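PDB 4YMX: ABC-type amino acid transport system, periplasmic component from Caldanaerobacter subterraneus subsp. tengcongensis MB4, which serves as the substrate-binding component of an amino acid ABC transporter and holds a free arginine between its two lobes. Local coordinates for residues 51-56 with 60-65; 66-71 with 255-260; 44-49 with 150-155; 89-94 with 101-106. One frame throughout, in Å; residues are numbered along the deposited sequence. Where two conformers were deposited one is given.

Contact 1 (51-56 with 60-65)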
loop_
_atom_site.group_PDB
_atom_site.type_symbol
_atom_site.label_atom_id
_atom_site.label_comp_id
_atom_site.label_asym_id
_atom_site.label_seq_id
_atom_site.Cartn_x
_atom_site.Cartn_y
_atom_site.Cartn_z
ATOM N N GLU A 51 0.210 -0.886 6.940
ATOM C CA GLU A 51 -0.935 -1.338 7.712
ATOM C C GLU A 51 -0.978 -2.848 7.687
ATOM O O GLU A 51 -0.871 -3.476 6.622
ATOM C CB GLU A 51 -2.253 -0.775 7.170
ATOM C CG GLU A 51 -2.418 -0.939 5.672
ATOM C CD GLU A 51 -1.957 0.270 4.923
ATOM O OE1 GLU A 51 -1.968 1.364 5.541
ATOM O OE2 GLU A 51 -1.606 0.144 3.737
ATOM N N PHE A 52 -1.117 -3.436 8.867
ATOM C CA PHE A 52 -1.192 -4.877 8.990
ATOM C C PHE A 52 -1.793 -5.251 10.333
ATOM O O PHE A 52 -1.886 -4.416 11.233
ATOM C CB PHE A 52 0.195 -5.513 8.811
ATOM C CG PHE A 52 1.205 -5.105 9.856
ATOM C CD1 PHE A 52 1.464 -5.937 10.938
ATOM C CD2 PHE A 52 1.911 -3.913 9.749
ATOM C CE1 PHE A 52 2.403 -5.590 11.902
ATOM C CE2 PHE A 52 2.851 -3.549 10.714
ATOM C CZ PHE A 52 3.093 -4.404 11.798
ATOM N N HIS A 53 -2.212 -6.503 10.456
ATOM C CA HIS A 53 -2.725 -7.004 11.725
ATOM C C HIS A 53 -1.601 -7.562 12.575
ATOM O O HIS A 53 -0.910 -8.506 12.179
ATOM C CB HIS A 53 -3.791 -8.070 11.487
ATOM C CG HIS A 53 -5.082 -7.519 10.985
ATOM N ND1 HIS A 53 -6.170 -7.301 11.804
ATOM C CD2 HIS A 53 -5.465 -7.116 9.746
ATOM C CE1 HIS A 53 -7.164 -6.798 11.096
ATOM N NE2 HIS A 53 -6.757 -6.672 9.841
ATOM N N LYS A 54 -1.397 -6.942 13.730
ATOM C CA LYS A 54 -0.472 -7.445 14.731
ATOM C C LYS A 54 -1.324 -8.217 15.722
ATOM O O LYS A 54 -2.143 -7.638 16.450
ATOM C CB LYS A 54 0.258 -6.292 15.418
ATOM C CG LYS A 54 1.259 -6.724 16.473
ATOM C CD LYS A 54 1.957 -5.512 17.070
ATOM C CE LYS A 54 2.973 -5.926 18.111
ATOM N NZ LYS A 54 3.349 -4.792 19.004
ATOM N N VAL A 55 -1.154 -9.534 15.711
ATOM C CA VAL A 55 -1.986 -10.435 16.495
ATOM C C VAL A 55 -1.124 -11.141 17.524
ATOM O O VAL A 55 -0.402 -12.091 17.207
ATOM C CB VAL A 55 -2.667 -11.480 15.598
ATOM C CG1 VAL A 55 -3.612 -12.351 16.422
ATOM C CG2 VAL A 55 -3.423 -10.793 14.459
ATOM N N GLU A 56 -1.192 -10.658 18.758
ATOM C CA GLU A 56 -0.440 -11.241 19.864
ATOM C C GLU A 56 -0.911 -10.688 21.199
ATOM O O GLU A 56 -1.495 -9.594 21.268
ATOM C CB GLU A 56 1.060 -11.003 19.703
ATOM C CG GLU A 56 1.477 -9.556 19.848
ATOM C CD GLU A 56 2.980 -9.379 19.702
ATOM O OE1 GLU A 56 3.657 -10.340 19.273
ATOM O OE2 GLU A 56 3.484 -8.283 20.017
ATOM N N ASP A 60 -5.851 -8.124 18.527
ATOM C CA ASP A 60 -5.770 -8.047 17.070
ATOM C C ASP A 60 -5.840 -6.565 16.748
ATOM O O ASP A 60 -6.926 -5.975 16.715
ATOM C CB ASP A 60 -6.925 -8.805 16.408
ATOM C CG ASP A 60 -7.057 -8.495 14.923
ATOM O OD1 ASP A 60 -6.082 -8.033 14.292
ATOM O OD2 ASP A 60 -8.157 -8.714 14.372
ATOM N N GLU A 61 -4.680 -5.952 16.537
ATOM C CA GLU A 61 -4.615 -4.522 16.294
ATOM C C GLU A 61 -4.144 -4.261 14.876
ATOM O O GLU A 61 -3.199 -4.888 14.406
ATOM C CB GLU A 61 -3.633 -3.855 17.258
ATOM C CG GLU A 61 -3.920 -4.073 18.732
ATOM C CD GLU A 61 -2.851 -3.462 19.619
ATOM O OE1 GLU A 61 -1.660 -3.800 19.440
ATOM O OE2 GLU A 61 -3.201 -2.634 20.489
ATOM N N ILE A 62 -4.806 -3.334 14.195
ATOM C CA ILE A 62 -4.331 -2.877 12.901
ATOM C C ILE A 62 -3.339 -1.762 13.197
ATOM O O ILE A 62 -3.697 -0.732 13.794
ATOM C CB ILE A 62 -5.477 -2.377 12.023
ATOM C CG1 ILE A 62 -6.432 -3.529 11.707
ATOM C CG2 ILE A 62 -4.943 -1.784 10.732
ATOM C CD1 ILE A 62 -7.731 -3.086 11.045
ATOM N N VAL A 63 -2.082 -1.995 12.813
ATOM C CA VAL A 63 -0.985 -1.093 13.137
ATOM C C VAL A 63 -0.146 -0.791 11.903
ATOM O O VAL A 63 -0.287 -1.443 10.866
ATOM C CB VAL A 63 -0.059 -1.684 14.227
ATOM C CG1 VAL A 63 -0.834 -1.955 15.512
ATOM C CG2 VAL A 63 0.597 -2.959 13.730
ATOM N N GLY A 64 0.741 0.190 12.020
ATOM C CA GLY A 64 1.668 0.516 10.952
ATOM C C GLY A 64 1.861 2.006 10.792
ATOM O O GLY A 64 1.234 2.810 11.483
ATOM N N PHE A 65 2.729 2.369 9.857
ATOM C CA PHE A 65 3.031 3.765 9.561
ATOM C C PHE A 65 1.765 4.550 9.222
ATOM O O PHE A 65 1.550 5.655 9.726
ATOM C CB PHE A 65 4.027 3.792 8.398
ATOM C CG PHE A 65 4.534 5.152 8.027
ATOM C CD1 PHE A 65 5.212 5.944 8.948
ATOM C CD2 PHE A 65 4.416 5.601 6.723
ATOM C CE1 PHE A 65 5.708 7.186 8.579
ATOM C CE2 PHE A 65 4.915 6.841 6.347
ATOM C CZ PHE A 65 5.564 7.633 7.277
HETATM O O HOH W 1 -1.207 -6.612 19.024
#
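Phe52 and Val63 both use the crowded position beside the main chain: the phenyl CG lies between its own backbone N and carbonyl carbon (chi1 63°), and Val63 sets CG2 in the same way. These choices lay the methyl over one face of the ring, offset toward its rim, in a CH-pi contact with CG2 3.5 Å from Phe52 CZ. Lys54 extends this apolar patch, its CB resting 3.8 Å from Val63 CG2. On the other face of the sheet His53 meets Asp60 and Ile62. Its ND1 donates an almost straight bond to the syn lone pair of Asp60 OD1, 2.6 Å away and nearly in the imidazole plane, while the carboxylate is turned 37° against the ring. Ile62 lies alongside, with CG1 over one ring face 3.4 Å from His53 CE1. The far nitrogen, NE2, is bonded to Asp85, so both edges of the imidazole are gripped, its rotation is fixed, and two acidic neighbours would probably favour its protonated form. The backbones form a beta hairpin, the outer part of a three-stranded antiparallel sheet that strand 46-47 completes. Phe52 and Val63 are a hydrogen-bonded pair, with Val63 N 2.9 Å from Phe52 O; Lys54 and Glu61 are the next such pair, Lys54 N lying 2.8 Å from Glu61 O. Where the hairpin ends, Gly64 passes so close to Glu51 that a CB on it would strike the backbone N of Glu51. Glu51 itself reaches inward, and its OE2 accepts a hydrogen bond from the bound arginine.

Contact 2 (66-71 with 255-260)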
loop_
_atom_site.group_PDB
_atom_site.type_symbol
_atom_site.label_atom_id
_atom_site.label_comp_id
_atom_site.label_asym_id
_atom_site.label_seq_id
_atom_site.Cartn_x
_atom_site.Cartn_y
_atom_site.Cartn_z
ATOM N N ASP A 66 0.915 3.973 8.381
ATOM C CA ASP A 66 -0.319 4.655 8.000
ATOM C C ASP A 66 -1.264 4.823 9.172
ATOM O O ASP A 66 -2.014 5.806 9.232
ATOM C CB ASP A 66 -1.047 3.918 6.874
ATOM C CG ASP A 66 -0.394 4.118 5.514
ATOM O OD1 ASP A 66 0.510 4.959 5.378
ATOM O OD2 ASP A 66 -0.831 3.451 4.557
ATOM N N ILE A 67 -1.253 3.866 10.090
ATOM C CA ILE A 67 -2.109 3.963 11.271
ATOM C C ILE A 67 -1.613 5.057 12.222
ATOM O O ILE A 67 -2.416 5.794 12.800
ATOM C CB ILE A 67 -2.214 2.630 12.021
ATOM C CG1 ILE A 67 -2.613 1.507 11.064
ATOM C CG2 ILE A 67 -3.201 2.750 13.182
ATOM C CD1 ILE A 67 -3.812 1.800 10.195
ATOM N N ASP A 68 -0.299 5.177 12.377
ATOM C CA ASP A 68 0.235 6.263 13.185
ATOM C C ASP A 68 -0.151 7.616 12.599
ATOM O O ASP A 68 -0.495 8.544 13.339
ATOM C CB ASP A 68 1.745 6.142 13.347
ATOM C CG ASP A 68 2.143 4.967 14.220
ATOM O OD1 ASP A 68 1.266 4.348 14.866
ATOM O OD2 ASP A 68 3.351 4.660 14.258
ATOM N N ILE A 69 -0.123 7.730 11.274
ATOM C CA ILE A 69 -0.519 8.982 10.636
ATOM C C ILE A 69 -2.010 9.233 10.878
ATOM O O ILE A 69 -2.423 10.350 11.214
ATOM C CB ILE A 69 -0.202 8.969 9.122
ATOM C CG1 ILE A 69 1.317 8.936 8.919
ATOM C CG2 ILE A 69 -0.821 10.169 8.424
ATOM C CD1 ILE A 69 1.753 8.750 7.475
ATOM N N ALA A 70 -2.818 8.186 10.724
ATOM C CA ALA A 70 -4.253 8.302 10.978
ATOM C C ALA A 70 -4.544 8.767 12.387
ATOM O O ALA A 70 -5.422 9.614 12.602
ATOM C CB ALA A 70 -4.922 6.997 10.744
ATOM N N ASN A 71 -3.816 8.224 13.354
ATOM C CA ASN A 71 -4.042 8.632 14.729
ATOM C C ASN A 71 -3.622 10.074 14.985
ATOM O O ASN A 71 -4.255 10.763 15.791
ATOM C CB ASN A 71 -3.423 7.645 15.715
ATOM C CG ASN A 71 -4.359 6.505 16.026
ATOM O OD1 ASN A 71 -5.426 6.705 16.608
ATOM N ND2 ASN A 71 -3.971 5.305 15.637
ATOM N N ASP A 255 11.697 6.044 11.411
ATOM C CA ASP A 255 12.686 5.185 12.061
ATOM C C ASP A 255 12.059 3.904 12.586
ATOM O O ASP A 255 12.596 2.813 12.413
ATOM C CB ASP A 255 13.349 5.923 13.219
ATOM C CG ASP A 255 14.552 6.709 12.782
ATOM O OD1 ASP A 255 14.941 6.584 11.604
ATOM O OD2 ASP A 255 15.112 7.444 13.623
ATOM N N LYS A 256 10.907 4.059 13.218
ATOM C CA LYS A 256 10.187 2.973 13.862
ATOM C C LYS A 256 9.723 1.906 12.866
ATOM O O LYS A 256 9.803 0.707 13.148
ATOM C CB LYS A 256 8.995 3.570 14.622
ATOM C CG LYS A 256 7.966 2.606 15.186
ATOM C CD LYS A 256 6.724 3.399 15.619
ATOM C CE LYS A 256 5.658 2.525 16.256
ATOM N NZ LYS A 256 4.431 3.327 16.523
ATOM N N TRP A 257 9.270 2.334 11.689
ATOM C CA TRP A 257 8.674 1.408 10.730
ATOM C C TRP A 257 9.590 0.993 9.582
ATOM O O TRP A 257 9.442 -0.107 9.051
ATOM C CB TRP A 257 7.372 1.985 10.160
ATOM C CG TRP A 257 6.309 2.132 11.197
ATOM C CD1 TRP A 257 5.815 3.301 11.702
ATOM C CD2 TRP A 257 5.619 1.080 11.885
ATOM N NE1 TRP A 257 4.864 3.042 12.649
ATOM C CE2 TRP A 257 4.721 1.681 12.784
ATOM C CE3 TRP A 257 5.677 -0.323 11.832
ATOM C CZ2 TRP A 257 3.887 0.945 13.625
ATOM C CZ3 TRP A 257 4.839 -1.055 12.652
ATOM C CH2 TRP A 257 3.959 -0.425 13.538
ATOM N N PHE A 258 10.509 1.867 9.186
ATOM C CA PHE A 258 11.288 1.630 7.967
ATOM C C PHE A 258 12.787 1.465 8.170
ATOM O O PHE A 258 13.502 1.140 7.219
ATOM C CB PHE A 258 11.061 2.755 6.961
ATOM C CG PHE A 258 9.628 2.926 6.557
ATOM C CD1 PHE A 258 9.010 2.000 5.738
ATOM C CD2 PHE A 258 8.902 4.026 6.983
ATOM C CE1 PHE A 258 7.686 2.160 5.353
ATOM C CE2 PHE A 258 7.578 4.188 6.611
ATOM C CZ PHE A 258 6.964 3.249 5.799
ATOM N N LYS A 259 13.281 1.704 9.380
ATOM C CA LYS A 259 14.725 1.683 9.586
ATOM C C LYS A 259 15.165 0.537 10.487
ATOM O O LYS A 259 16.217 0.609 11.130
ATOM C CB LYS A 259 15.210 3.017 10.150
ATOM C CG LYS A 259 14.965 4.200 9.221
ATOM C CD LYS A 259 15.765 4.065 7.936
ATOM C CE LYS A 259 15.579 5.272 7.036
ATOM N NZ LYS A 259 15.704 6.529 7.824
ATOM N N GLN A 260 14.369 -0.524 10.508
ATOM C CA GLN A 260 14.686 -1.711 11.294
ATOM C C GLN A 260 15.344 -2.786 10.439
ATOM O O GLN A 260 15.296 -2.738 9.214
ATOM C CB GLN A 260 13.423 -2.260 11.953
ATOM C CG GLN A 260 12.732 -1.254 12.855
ATOM C CD GLN A 260 13.663 -0.699 13.916
ATOM O OE1 GLN A 260 14.293 -1.457 14.653
ATOM N NE2 GLN A 260 13.759 0.627 13.994
#
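Asp68, on the first turns of helix 65-77, faces Lys256 and Trp257 near the end of helix 249-258 across a wide backbone gap, the Asp68 CA lying 10.0 Å from the Trp257 CA. Side chains alone bridge it, and both donors converge on one oxygen. Trp257 presents the edge of its indole, with NE1 2.7 Å from Asp68 OD2; the oxygen lies in the ring plane and the bond is nearly straight at 168°. Relative to the carboxylate, the indole N-H arrives well above the plane. Lys256 comes from the opposite face, on the syn side of the same oxygen, its NZ forming a salt bridge to Asp68 OD2 at 2.8 Å. The lysine chain is extended from CG to NZ and sweeps over the indole, with its CD above one ring face, which brings the ammonium round to the face of the carboxylate opposite the indole N-H. With an alanine in place of Asp68, the indole N-H and the lysine ammonium would probably both lose their shared acceptor, and the Lys256 chain would be freer to turn. Trp257 also packs on Phe52 of the hairpin and on Phe65 just after it. This polar bridge at the surface ties the C-terminal helix to the first helix of the modelled chain, consistent with the periplasmic binding protein fold, in which the chain returns to its first lobe before it ends.

Contact 3 (44-49 with 150-155). With ARG (arginine), chain C.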
loop_
_atom_site.group_PDB
_atom_site.type_symbol
_atom_site.label_atom_id
_atom_site.label_comp_id
_atom_site.label_asym_id
_atom_site.label_seq_id
_atom_site.Cartn_x
_atom_site.Cartn_y
_atom_site.Cartn_z
ATOM N N SER A 44 -6.493 -1.307 3.655
ATOM C CA SER A 44 -6.352 -2.725 3.346
ATOM C C SER A 44 -5.142 -3.201 4.127
ATOM O O SER A 44 -4.007 -2.913 3.750
ATOM C CB SER A 44 -6.139 -2.928 1.846
ATOM O OG SER A 44 -5.999 -4.308 1.530
ATOM N N ALA A 45 -5.380 -3.889 5.241
ATOM C CA ALA A 45 -4.311 -4.195 6.198
ATOM C C ALA A 45 -3.573 -5.500 5.877
ATOM O O ALA A 45 -3.458 -6.415 6.711
ATOM C CB ALA A 45 -4.850 -4.199 7.637
ATOM N N ASP A 46 -3.054 -5.542 4.656
ATOM C CA ASP A 46 -2.271 -6.644 4.136
ATOM C C ASP A 46 -0.926 -6.124 3.649
ATOM O O ASP A 46 -0.292 -6.733 2.792
ATOM C CB ASP A 46 -3.020 -7.265 2.954
ATOM C CG ASP A 46 -3.303 -6.260 1.826
ATOM O OD1 ASP A 46 -3.141 -5.030 2.017
ATOM O OD2 ASP A 46 -3.703 -6.710 0.740
ATOM N N PHE A 47 -0.492 -4.993 4.195
ATOM C CA PHE A 47 0.544 -4.179 3.570
ATOM C C PHE A 47 1.546 -3.674 4.604
ATOM O O PHE A 47 1.727 -2.459 4.762
ATOM C CB PHE A 47 -0.144 -2.995 2.875
ATOM C CG PHE A 47 0.529 -2.510 1.604
ATOM C CD1 PHE A 47 0.967 -1.195 1.502
ATOM C CD2 PHE A 47 0.687 -3.347 0.511
ATOM C CE1 PHE A 47 1.538 -0.714 0.325
ATOM C CE2 PHE A 47 1.258 -2.881 -0.665
ATOM C CZ PHE A 47 1.701 -1.569 -0.754
ATOM N N PRO A 48 2.201 -4.601 5.330
ATOM C CA PRO A 48 3.218 -4.183 6.300
ATOM C C PRO A 48 4.384 -3.518 5.571
ATOM O O PRO A 48 4.753 -3.978 4.496
ATOM C CB PRO A 48 3.673 -5.516 6.912
ATOM C CG PRO A 48 3.393 -6.540 5.826
ATOM C CD PRO A 48 2.122 -6.075 5.215
ATOM N N PRO A 49 4.993 -2.475 6.153
ATOM C CA PRO A 49 4.755 -1.884 7.473
ATOM C C PRO A 49 3.773 -0.712 7.489
ATOM O O PRO A 49 3.717 0.002 8.499
ATOM C CB PRO A 49 6.144 -1.380 7.859
ATOM C CG PRO A 49 6.704 -0.928 6.547
ATOM C CD PRO A 49 6.233 -1.954 5.544
ATOM N N ALA A 150 1.446 -12.507 -10.203
ATOM C CA ALA A 150 0.429 -12.186 -9.204
ATOM C C ALA A 150 0.485 -10.704 -8.862
ATOM O O ALA A 150 1.566 -10.144 -8.637
ATOM C CB ALA A 150 0.602 -13.026 -7.953
ATOM N N VAL A 151 -0.689 -10.066 -8.848
ATOM C CA VAL A 151 -0.821 -8.649 -8.526
ATOM C C VAL A 151 -2.103 -8.395 -7.755
ATOM O O VAL A 151 -3.059 -9.176 -7.843
ATOM C CB VAL A 151 -0.853 -7.758 -9.792
ATOM C CG1 VAL A 151 0.489 -7.807 -10.520
ATOM C CG2 VAL A 151 -1.989 -8.162 -10.718
ATOM N N GLN A 152 -2.134 -7.274 -7.042
ATOM C CA GLN A 152 -3.313 -6.881 -6.293
ATOM C C GLN A 152 -4.263 -6.083 -7.183
ATOM O O GLN A 152 -3.866 -5.121 -7.849
ATOM C CB GLN A 152 -2.927 -6.078 -5.044
ATOM C CG GLN A 152 -4.118 -5.614 -4.227
ATOM C CD GLN A 152 -3.714 -5.141 -2.852
ATOM O OE1 GLN A 152 -2.756 -4.374 -2.693
ATOM N NE2 GLN A 152 -4.417 -5.626 -1.839
ATOM N N ILE A 153 -5.518 -6.509 -7.207
ATOM C CA ILE A 153 -6.537 -5.828 -7.998
ATOM C C ILE A 153 -6.652 -4.356 -7.625
ATOM O O ILE A 153 -6.748 -4.007 -6.447
ATOM C CB ILE A 153 -7.895 -6.488 -7.810
ATOM C CG1 ILE A 153 -7.847 -7.915 -8.342
ATOM C CG2 ILE A 153 -8.985 -5.712 -8.544
ATOM C CD1 ILE A 153 -8.937 -8.777 -7.770
ATOM N N GLY A 154 -6.612 -3.498 -8.637
ATOM C CA GLY A 154 -6.900 -2.084 -8.445
ATOM C C GLY A 154 -5.673 -1.254 -8.134
ATOM O O GLY A 154 -5.782 -0.084 -7.777
ATOM N N THR A 155 -4.495 -1.845 -8.306
ATOM C CA THR A 155 -3.256 -1.177 -7.915
ATOM C C THR A 155 -2.356 -0.732 -9.059
ATOM O O THR A 155 -2.483 -1.185 -10.200
ATOM C CB THR A 155 -2.389 -2.060 -6.987
ATOM O OG1 THR A 155 -1.968 -3.241 -7.691
ATOM C CG2 THR A 155 -3.153 -2.440 -5.725
HETATM N N ARG C . 0.746 1.855 -4.002
HETATM C CA ARG C . -0.093 0.909 -4.785
HETATM C C ARG C . -1.362 1.589 -5.267
HETATM O O ARG C . -1.654 2.719 -4.880
HETATM C CB ARG C . -0.445 -0.314 -3.938
HETATM C CG ARG C . -1.107 0.021 -2.616
HETATM C CD ARG C . -1.681 -1.218 -1.947
HETATM N NE ARG C . -2.015 -0.954 -0.555
HETATM C CZ ARG C . -2.530 -1.851 0.278
HETATM N NH1 ARG C . -2.786 -3.083 -0.127
HETATM N NH2 ARG C . -2.795 -1.503 1.523
HETATM O OXT ARG C . -2.115 1.018 -6.054
#
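Asp46 and Gln152 take the same nitrogen of the bound arginine from two sides of the cleft: NH1 lies 2.9 Å from Asp46 OD1 and 2.9 Å from Gln152 OE1. The backbone O of Ser44 accepts from the other terminal nitrogen, NH2, at 2.9 Å. Beneath these bonds is Phe47, whose ring face lies against the guanidinium, NE 3.4 Å above the ring plane and over its centre. With an alanine in place of Phe47, the guanidinium would probably lose the flat surface under it and could tilt from its acceptors. Gln152 has CG anti to its backbone N (chi1 179°) and an extended chain beyond, which carries its amide across to Asp46 and the guanidinium. The two residues also meet each other, Gln152 NE2 reaching Asp46 OD2 at 2.9 Å in a weak, bent bond, their planes 51° apart. Firmer partners settle their orientation: Asp46 OD2 accepts from Val175 N, and Gln152 NE2 donates to Asn173 O, which turns OE1 toward the ligand. Thr155 OG1 donates to Gln152 O across a type II turn and caps Glu158 N of helix 156-161. Residues 44-49 follow strand 38-43 and supply the weakly bonded edge strand 46-47 of the small antiparallel sheet, while 150-155 hold the end of strand 148-152 and the turn after it; helix 175-183 packs on Phe47 and Gln152, and helix 194-201 on Phe47 and Pro48.

Contact 4 (89-94 with 101-106). With ARG (arginine), chain C.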
loop_
_atom_site.group_PDB
_atom_site.type_symbol
_atom_site.label_atom_id
_atom_site.label_comp_id
_atom_site.label_asym_id
_atom_site.label_seq_id
_atom_site.Cartn_x
_atom_site.Cartn_y
_atom_site.Cartn_z
ATOM N N LYS A 89 -9.149 -2.836 -3.503
ATOM C CA LYS A 89 -9.988 -2.426 -4.624
ATOM C C LYS A 89 -11.301 -1.733 -4.214
ATOM O O LYS A 89 -11.881 -0.991 -5.013
ATOM C CB LYS A 89 -10.308 -3.638 -5.509
ATOM C CG LYS A 89 -11.227 -4.643 -4.840
ATOM C CD LYS A 89 -11.399 -5.893 -5.689
ATOM C CE LYS A 89 -12.484 -6.775 -5.099
ATOM N NZ LYS A 89 -12.658 -8.034 -5.893
ATOM N N GLY A 90 -11.755 -1.969 -2.985
ATOM C CA GLY A 90 -12.980 -1.356 -2.506
ATOM C C GLY A 90 -12.781 -0.008 -1.841
ATOM O O GLY A 90 -13.758 0.649 -1.484
ATOM N N LEU A 91 -11.536 0.427 -1.677
ATOM C CA LEU A 91 -11.279 1.642 -0.897
ATOM C C LEU A 91 -11.814 2.918 -1.542
ATOM O O LEU A 91 -12.523 3.691 -0.893
ATOM C CB LEU A 91 -9.786 1.790 -0.573
ATOM C CG LEU A 91 -9.278 0.754 0.422
ATOM C CD1 LEU A 91 -7.764 0.753 0.398
ATOM C CD2 LEU A 91 -9.778 1.049 1.833
ATOM N N ILE A 92 -11.499 3.142 -2.813
ATOM C CA ILE A 92 -12.027 4.323 -3.487
ATOM C C ILE A 92 -13.570 4.302 -3.603
ATOM O O ILE A 92 -14.221 5.308 -3.293
ATOM C CB ILE A 92 -11.278 4.622 -4.806
ATOM C CG1 ILE A 92 -9.897 5.193 -4.468
ATOM C CG2 ILE A 92 -12.076 5.583 -5.689
ATOM C CD1 ILE A 92 -8.979 5.303 -5.652
ATOM N N PRO A 93 -14.167 3.153 -3.986
ATOM C CA PRO A 93 -15.634 3.108 -3.946
ATOM C C PRO A 93 -16.236 3.396 -2.563
ATOM O O PRO A 93 -17.256 4.075 -2.480
ATOM C CB PRO A 93 -15.940 1.675 -4.372
ATOM C CG PRO A 93 -14.833 1.339 -5.315
ATOM C CD PRO A 93 -13.607 2.009 -4.730
ATOM N N ALA A 94 -15.617 2.905 -1.498
ATOM C CA ALA A 94 -16.118 3.180 -0.156
ATOM C C ALA A 94 -16.049 4.673 0.169
ATOM O O ALA A 94 -16.960 5.233 0.780
ATOM C CB ALA A 94 -15.353 2.360 0.883
ATOM N N ASP A 101 -14.375 8.154 5.714
ATOM C CA ASP A 101 -14.069 9.574 5.544
ATOM C C ASP A 101 -12.723 9.819 4.864
ATOM O O ASP A 101 -12.520 10.842 4.215
ATOM C CB ASP A 101 -14.057 10.278 6.901
ATOM C CG ASP A 101 -15.361 10.134 7.649
ATOM O OD1 ASP A 101 -16.423 10.356 7.032
ATOM O OD2 ASP A 101 -15.323 9.800 8.850
ATOM N N MET A 102 -11.795 8.886 5.036
ATOM C CA MET A 102 -10.488 8.993 4.418
ATOM C C MET A 102 -9.930 7.602 4.207
ATOM O O MET A 102 -10.354 6.644 4.865
ATOM C CB MET A 102 -9.520 9.840 5.262
ATOM C CG MET A 102 -9.143 9.219 6.598
ATOM S SD MET A 102 -8.020 10.290 7.508
ATOM C CE MET A 102 -7.907 9.420 9.070
ATOM N N VAL A 103 -8.995 7.505 3.271
ATOM C CA VAL A 103 -8.291 6.260 3.022
ATOM C C VAL A 103 -6.801 6.506 3.191
ATOM O O VAL A 103 -6.242 7.442 2.613
ATOM C CB VAL A 103 -8.570 5.714 1.606
ATOM C CG1 VAL A 103 -7.570 4.618 1.237
ATOM C CG2 VAL A 103 -10.008 5.212 1.494
ATOM N N ILE A 104 -6.164 5.679 4.013
ATOM C CA ILE A 104 -4.715 5.667 4.109
ATOM C C ILE A 104 -4.314 4.212 3.927
ATOM O O ILE A 104 -4.637 3.369 4.758
ATOM C CB ILE A 104 -4.202 6.216 5.452
ATOM C CG1 ILE A 104 -5.006 7.454 5.876
ATOM C CG2 ILE A 104 -2.734 6.569 5.322
ATOM C CD1 ILE A 104 -4.410 8.195 7.081
ATOM N N ALA A 105 -3.653 3.911 2.815
ATOM C CA ALA A 105 -3.365 2.523 2.461
ATOM C C ALA A 105 -2.196 2.416 1.490
ATOM O O ALA A 105 -2.263 1.696 0.487
ATOM C CB ALA A 105 -4.614 1.868 1.854
ATOM N N GLY A 106 -1.128 3.157 1.767
ATOM C CA GLY A 106 0.003 3.220 0.859
ATOM C C GLY A 106 -0.450 3.538 -0.557
ATOM O O GLY A 106 0.050 2.973 -1.539
HETATM N N ARG C . 0.746 1.855 -4.002
HETATM C CA ARG C . -0.093 0.909 -4.785
HETATM C C ARG C . -1.362 1.589 -5.267
HETATM O O ARG C . -1.654 2.719 -4.880
HETATM C CB ARG C . -0.445 -0.314 -3.938
HETATM C CG ARG C . -1.107 0.021 -2.616
HETATM C CD ARG C . -1.681 -1.218 -1.947
HETATM N NE ARG C . -2.015 -0.954 -0.555
HETATM C CZ ARG C . -2.530 -1.851 0.278
HETATM N NH1 ARG C . -2.786 -3.083 -0.127
HETATM N NH2 ARG C . -2.795 -1.503 1.523
HETATM O OXT ARG C . -2.115 1.018 -6.054
#
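Leu91 points its side chain from the helix at the strand, and Val103 rises to meet it, the two crossing obliquely. The leucine CB stands before both valine methyls, 4.0 Å from Val103 CG1 and 4.0 Å from Val103 CG2. Beyond CB the branches part. CD1 runs on along the strand, passing Val103 CG1 and ending 3.6 Å from Ala105 CB, whereas CD2 stays by Val103 CG2. Val103 holds CG1 anti to its own N (chi1 166°), which leaves CG2 beside that N and 3.8 Å from Leu91 O. Val103 and Ala105 present their side chains to the helix, while Ile104 between them points away, onto Asp66 and Ala70 of helix 65-77. The strand carrying Val103 lies in a five-stranded sheet beside strand 38-43, parallel to it and to strand 80-85. Helix 91-96 lies on the path from 80-85 to 102-103, so the contact packs the helix of a beta-alpha-beta crossover against its second strand. Just past Val103 the chain becomes the wall of the arginine pocket. Ala105 O accepts from ligand NE at 2.9 Å and, weakly, from NH2, and Gly106 O accepts from the ligand amino group N at 2.8 Å. Gly106 N is bonded to Asp66, which helps fix the backbone there. Across the two segments no hydrogen bond forms: the helix meets the strand by apolar shape alone, and the ligand bonds made by 101-106 all go to main-chain carbonyls, so they probably depend on the path of the backbone that this apolar packing helps to set.

Contacts 1 and 2 are neighbours, with centres about 11 Å apart, because strand 59-63 runs straight into helix 65-77; Gly64 and Phe65 of contact 1 pack on Trp257. Contact 1 is nested inside the loop that contact 3 closes, and strand 46-47 borders strand 51-56 in the same small sheet. Contact 4, nested inside the loops closed by contacts 2 and 3, lies about 12 Å from contact 3, centre to centre, and both touch the bound arginine. Contact 1 also reaches the ligand through Glu51. Contact 3 alone among the four joins the two lobes, setting strand 46-47 and the loop after strand 38-43 against the end of strand 148-152, while contact 2 brings the chain end back to the first lobe.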